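Local coordinates for dual specificity protein phosphatase 12 (Homo sapiens, PDB 4KI9), which removes phosphate from phosphotyrosine as well as from phosphoserine and phosphothreonine residues of proteins, at residues E133-L138 / K154-Q159; F103-K106 / P111-K114. The protein carries 2 engineered substitutions. One frame throughout, in Å; residues are numbered along the deposited sequence.

The two contacts illustrate how helices beyond the phosphate-binding loop of a dual-specificity phosphatase domain pack on one another in sequence. Contact 2 joins helix 95-108, which follows the substrate-binding residues H90 to S94 and begins with R95, to the start of helix 112-122; contact 1 lies farther out, between helix 130-141 and the final helix 151-160. Their centres are about 16 Å apart, yet helix 130-141 links them: the methyl CE of M105 lies 3.3 Å from L136 O, and CD2 of F112 is 3.6 Å from L136 CB. Neither contact reaches the substrate site: the side chains of Q135 and R95 are about 9 Å apart, those of F112 and S94 about 10 Å.

Contact 1 of 2, residues E133-L138 / K154-Q159; sequences EWQLKL and KQYRLQ
Y156 reaches from the last helix of this chain, 151-160, to L138 and Q135 on helix 130-141, a helix-helix packing in the phosphatase fold in which one aromatic ring spans the gap. The backbones stay well apart, with CA of L138 8.6 Å from CA of Y156, and the ring bridges this because its CG is anti to the backbone N (chi1 167°). The tight part is small and buried. L138 CD1 meets Y156 CD2 at 3.5 Å, and CG of Q135 touches CE2 of Y156 at 3.6 Å, both approaching the ring obliquely. The side chains of Q135 and Y156 cross at about a right angle, amide and ring planes 58° apart. Although Q135 OE1 lies 3.3 Å from Y156 OH, the angle is too poor for a hydrogen bond; the loop before helix 68-80 serves both groups instead. L64 N and L65 N donate to OE1, T62 O accepts from NE2, and D63 OD1 bonds the tyrosine hydroxyl. With an alanine at Y156 the ring is lost, which would probably open a gap beside L138 CD1 and leave D63 OD1 without its phenolic mate. The opposite flank is looser and exposed: Q159 approaches without touching, and W134 NE1 stays 4.7 Å from Y156 CD2. There the second methyl of L138, CD2, sits 3.6 Å above the W134 ring plane, offset toward its rim.

Contact 2 of 2, residues F103-K106 / P111-K114; sequences FLMK and PFEK
The backbone N of F112, whose CA and CB rest against M105, is hydrogen-bonded to OE1 of Q140 on helix 130-141, so a third helix holds the first turn of helix 112-122. Within the dual-specificity phosphatase fold, helix 95-108, which begins with the substrate-binding R95, is followed after a short link by helix 112-122, and P111, at the N-cap position, brings its CA within 6.1 Å of the CA of M105. The thioether of M105 makes the contact. Its SD lies 3.8 Å from F112 CA, and a bend at the last torsion (chi3 63°) turns the terminal methyl back so that CE meets F112 CB at 3.9 Å. F112 does not offer a ring face to this sulfur: with its CG anti to the backbone N (chi1 159°), the ring extends beyond M105, leaving SD at its edge, near its plane. Farther along, the same ring meets that of Y116, planes about 25° apart, and the side chain of M128. Across the contact, then, methionine and phenylalanine meet through apolar and sulfur surfaces alone, which implies that van der Waals fit joins the two segments, while F112 N makes a directional bond to Q140 on helix 130-141.

Contact 1 of 2, residues E133-L138 / K154-Q159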
loop_
_atom_site.group_PDB
_atom_site.type_symbol
_atom_site.label_atom_id
_atom_site.label_comp_id
_atom_site.label_asym_id
_atom_site.label_seq_id
_atom_site.Cartn_x
_atom_site.Cartn_y
_atom_site.Cartn_z
ATOM N N GLU A 133 -4.112 -10.766 0.768
ATOM C CA GLU A 133 -5.516 -10.847 0.380
ATOM C C GLU A 133 -6.423 -11.036 1.588
ATOM O O GLU A 133 -7.419 -10.340 1.731
ATOM C CB GLU A 133 -5.761 -12.027 -0.581
ATOM C CG GLU A 133 -5.323 -11.775 -2.000
ATOM C CD GLU A 133 -5.979 -12.739 -2.978
ATOM O OE1 GLU A 133 -6.720 -13.632 -2.514
ATOM O OE2 GLU A 133 -5.759 -12.595 -4.201
ATOM N N TRP A 134 -6.079 -11.999 2.438
ATOM C CA TRP A 134 -6.852 -12.283 3.644
ATOM C C TRP A 134 -6.887 -11.067 4.582
ATOM O O TRP A 134 -7.941 -10.693 5.106
ATOM C CB TRP A 134 -6.272 -13.515 4.347
ATOM C CG TRP A 134 -6.802 -13.777 5.719
ATOM C CD1 TRP A 134 -6.108 -13.697 6.901
ATOM C CD2 TRP A 134 -8.133 -14.168 6.061
ATOM N NE1 TRP A 134 -6.934 -14.022 7.952
ATOM C CE2 TRP A 134 -8.180 -14.310 7.463
ATOM C CE3 TRP A 134 -9.291 -14.416 5.316
ATOM C CZ2 TRP A 134 -9.342 -14.688 8.134
ATOM C CZ3 TRP A 134 -10.445 -14.788 5.984
ATOM C CH2 TRP A 134 -10.463 -14.921 7.380
ATOM N N GLN A 135 -5.736 -10.438 4.770
ATOM C CA GLN A 135 -5.651 -9.230 5.599
ATOM C C GLN A 135 -6.543 -8.104 5.100
ATOM O O GLN A 135 -7.179 -7.418 5.892
ATOM C CB GLN A 135 -4.185 -8.762 5.739
ATOM C CG GLN A 135 -3.364 -9.702 6.637
ATOM C CD GLN A 135 -1.869 -9.483 6.513
ATOM O OE1 GLN A 135 -1.390 -8.345 6.497
ATOM N NE2 GLN A 135 -1.123 -10.574 6.420
ATOM N N LEU A 136 -6.606 -7.909 3.789
ATOM C CA LEU A 136 -7.500 -6.884 3.253
ATOM C C LEU A 136 -8.976 -7.244 3.434
ATOM O O LEU A 136 -9.826 -6.360 3.573
ATOM C CB LEU A 136 -7.191 -6.592 1.785
ATOM C CG LEU A 136 -5.883 -5.841 1.563
ATOM C CD1 LEU A 136 -5.611 -5.710 0.076
ATOM C CD2 LEU A 136 -5.948 -4.468 2.213
ATOM N N LYS A 137 -9.285 -8.540 3.437
ATOM C CA LYS A 137 -10.653 -8.965 3.722
ATOM C C LYS A 137 -11.009 -8.631 5.165
ATOM O O LYS A 137 -12.112 -8.159 5.445
ATOM C CB LYS A 137 -10.834 -10.466 3.416
ATOM C CG LYS A 137 -10.826 -10.723 1.920
ATOM C CD LYS A 137 -11.014 -12.195 1.570
ATOM C CE LYS A 137 -10.921 -12.377 0.068
ATOM N NZ LYS A 137 -10.579 -13.770 -0.313
ATOM N N LEU A 138 -10.054 -8.832 6.075
ATOM C CA LEU A 138 -10.254 -8.460 7.473
ATOM C C LEU A 138 -10.433 -6.953 7.622
ATOM O O LEU A 138 -11.277 -6.502 8.381
ATOM C CB LEU A 138 -9.077 -8.912 8.331
ATOM C CG LEU A 138 -8.812 -10.423 8.343
ATOM C CD1 LEU A 138 -7.824 -10.740 9.421
ATOM C CD2 LEU A 138 -10.097 -11.226 8.539
ATOM N N LYS A 154 -8.216 -8.969 17.306
ATOM C CA LYS A 154 -7.596 -9.736 18.379
ATOM C C LYS A 154 -7.329 -11.168 17.933
ATOM O O LYS A 154 -6.247 -11.695 18.173
ATOM C CB LYS A 154 -8.445 -9.692 19.650
ATOM C CG LYS A 154 -8.478 -8.310 20.295
ATOM C CD LYS A 154 -9.557 -8.205 21.351
ATOM C CE LYS A 154 -9.582 -6.804 21.940
ATOM N NZ LYS A 154 -10.793 -6.571 22.776
ATOM N N GLN A 155 -8.303 -11.792 17.269
ATOM C CA GLN A 155 -8.116 -13.170 16.811
ATOM C C GLN A 155 -6.973 -13.248 15.798
ATOM O O GLN A 155 -6.162 -14.168 15.830
ATOM C CB GLN A 155 -9.408 -13.732 16.203
ATOM C CG GLN A 155 -9.301 -15.190 15.830
ATOM C CD GLN A 155 -9.201 -16.096 17.048
ATOM O OE1 GLN A 155 -9.541 -15.695 18.163
ATOM N NE2 GLN A 155 -8.726 -17.323 16.839
ATOM N N TYR A 156 -6.912 -12.271 14.903
ATOM C CA TYR A 156 -5.854 -12.196 13.906
ATOM C C TYR A 156 -4.455 -12.102 14.532
ATOM O O TYR A 156 -3.511 -12.741 14.056
ATOM C CB TYR A 156 -6.101 -10.976 13.016
ATOM C CG TYR A 156 -4.945 -10.562 12.137
ATOM C CD1 TYR A 156 -4.117 -9.491 12.490
ATOM C CD2 TYR A 156 -4.707 -11.201 10.930
ATOM C CE1 TYR A 156 -3.062 -9.096 11.667
ATOM C CE2 TYR A 156 -3.659 -10.808 10.099
ATOM C CZ TYR A 156 -2.847 -9.752 10.474
ATOM O OH TYR A 156 -1.817 -9.362 9.649
ATOM N N ARG A 157 -4.318 -11.294 15.579
ATOM C CA ARG A 157 -3.026 -11.141 16.253
ATOM C C ARG A 157 -2.640 -12.389 17.071
ATOM O O ARG A 157 -1.473 -12.758 17.151
ATOM C CB ARG A 157 -3.003 -9.876 17.121
ATOM C CG ARG A 157 -2.986 -8.542 16.331
ATOM C CD ARG A 157 -1.745 -8.358 15.459
ATOM N NE ARG A 157 -0.533 -8.759 16.171
ATOM C CZ ARG A 157 0.573 -9.215 15.587
ATOM N NH1 ARG A 157 0.650 -9.308 14.262
ATOM N NH2 ARG A 157 1.606 -9.589 16.336
ATOM N N LEU A 158 -3.619 -13.048 17.673
ATOM C CA LEU A 158 -3.346 -14.316 18.342
ATOM C C LEU A 158 -2.822 -15.330 17.329
ATOM O O LEU A 158 -1.886 -16.078 17.615
ATOM C CB LEU A 158 -4.600 -14.872 19.034
ATOM C CG LEU A 158 -5.184 -14.086 20.206
ATOM C CD1 LEU A 158 -6.452 -14.750 20.697
ATOM C CD2 LEU A 158 -4.148 -14.013 21.330
ATOM N N GLN A 159 -3.427 -15.359 16.144
ATOM C CA GLN A 159 -2.995 -16.302 15.111
ATOM C C GLN A 159 -1.596 -15.967 14.617
ATOM O O GLN A 159 -0.785 -16.856 14.374
ATOM C CB GLN A 159 -3.997 -16.332 13.947
ATOM C CG GLN A 159 -5.366 -16.856 14.389
ATOM C CD GLN A 159 -6.366 -16.987 13.253
ATOM O OE1 GLN A 159 -7.564 -17.147 13.488
ATOM N NE2 GLN A 159 -5.878 -16.930 12.018
#

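Contact 2 of 2, residues F103-K106 / P111-K114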
loop_
_atom_site.group_PDB
_atom_site.type_symbol
_atom_site.label_atom_id
_atom_site.label_comp_id
_atom_site.label_asym_id
_atom_site.label_seq_id
_atom_site.Cartn_x
_atom_site.Cartn_y
_atom_site.Cartn_z
ATOM N N PHE A 103 -5.745 1.547 0.127
ATOM C CA PHE A 103 -6.073 2.963 -0.043
ATOM C C PHE A 103 -7.352 3.154 -0.860
ATOM O O PHE A 103 -8.219 3.957 -0.516
ATOM C CB PHE A 103 -4.925 3.674 -0.744
ATOM C CG PHE A 103 -5.229 5.101 -1.091
ATOM C CD1 PHE A 103 -5.050 6.108 -0.143
ATOM C CD2 PHE A 103 -5.700 5.435 -2.353
ATOM C CE1 PHE A 103 -5.329 7.424 -0.463
ATOM C CE2 PHE A 103 -5.992 6.736 -2.671
ATOM C CZ PHE A 103 -5.803 7.738 -1.726
ATOM N N LEU A 104 -7.452 2.421 -1.958
ATOM C CA LEU A 104 -8.646 2.457 -2.788
ATOM C C LEU A 104 -9.847 1.986 -1.983
ATOM O O LEU A 104 -10.894 2.608 -2.028
ATOM C CB LEU A 104 -8.467 1.592 -4.036
ATOM C CG LEU A 104 -7.450 2.091 -5.058
ATOM C CD1 LEU A 104 -7.382 1.157 -6.264
ATOM C CD2 LEU A 104 -7.783 3.538 -5.495
ATOM N N MET A 105 -9.681 0.904 -1.227
ATOM C CA MET A 105 -10.750 0.399 -0.372
ATOM C C MET A 105 -11.257 1.452 0.617
ATOM O O MET A 105 -12.457 1.703 0.714
ATOM C CB MET A 105 -10.281 -0.846 0.403
ATOM C CG MET A 105 -10.078 -2.093 -0.461
ATOM S SD MET A 105 -9.293 -3.432 0.444
ATOM C CE MET A 105 -10.528 -3.759 1.700
ATOM N N LYS A 106 -10.349 2.057 1.369
ATOM C CA LYS A 106 -10.757 2.978 2.425
ATOM C C LYS A 106 -11.308 4.295 1.889
ATOM O O LYS A 106 -12.352 4.758 2.351
ATOM C CB LYS A 106 -9.610 3.218 3.416
ATOM C CG LYS A 106 -10.039 3.988 4.653
ATOM C CD LYS A 106 -8.935 4.066 5.702
ATOM C CE LYS A 106 -9.514 4.554 7.024
ATOM N NZ LYS A 106 -8.584 4.382 8.170
ATOM N N PRO A 111 -15.371 -2.665 -1.499
ATOM C CA PRO A 111 -14.944 -4.005 -1.083
ATOM C C PRO A 111 -13.619 -4.441 -1.713
ATOM O O PRO A 111 -13.273 -3.997 -2.811
ATOM C CB PRO A 111 -16.085 -4.906 -1.582
ATOM C CG PRO A 111 -17.275 -4.021 -1.578
ATOM C CD PRO A 111 -16.773 -2.647 -1.959
ATOM N N PHE A 112 -12.893 -5.309 -1.017
ATOM C CA PHE A 112 -11.569 -5.750 -1.457
ATOM C C PHE A 112 -11.544 -6.240 -2.906
ATOM O O PHE A 112 -10.667 -5.860 -3.686
ATOM C CB PHE A 112 -11.037 -6.855 -0.537
ATOM C CG PHE A 112 -9.957 -7.703 -1.166
ATOM C CD1 PHE A 112 -10.207 -9.028 -1.515
ATOM C CD2 PHE A 112 -8.700 -7.176 -1.416
ATOM C CE1 PHE A 112 -9.215 -9.810 -2.090
ATOM C CE2 PHE A 112 -7.709 -7.947 -1.989
ATOM C CZ PHE A 112 -7.966 -9.267 -2.332
ATOM N N GLU A 113 -12.514 -7.074 -3.266
ATOM C CA GLU A 113 -12.505 -7.686 -4.583
ATOM C C GLU A 113 -12.660 -6.634 -5.671
ATOM O O GLU A 113 -12.004 -6.713 -6.705
ATOM C CB GLU A 113 -13.592 -8.765 -4.702
ATOM C CG GLU A 113 -13.397 -9.943 -3.762
ATOM C CD GLU A 113 -12.319 -10.907 -4.237
ATOM O OE1 GLU A 113 -11.725 -10.665 -5.311
ATOM O OE2 GLU A 113 -12.069 -11.915 -3.537
ATOM N N LYS A 114 -13.511 -5.639 -5.429
ATOM C CA LYS A 114 -13.697 -4.558 -6.396
ATOM C C LYS A 114 -12.454 -3.672 -6.557
ATOM O O LYS A 114 -12.087 -3.312 -7.671
ATOM C CB LYS A 114 -14.930 -3.713 -6.042
ATOM C CG LYS A 114 -16.255 -4.402 -6.372
ATOM C CD LYS A 114 -17.415 -3.689 -5.698
ATOM C CE LYS A 114 -18.694 -4.503 -5.757
ATOM N NZ LYS A 114 -19.645 -4.088 -4.683
#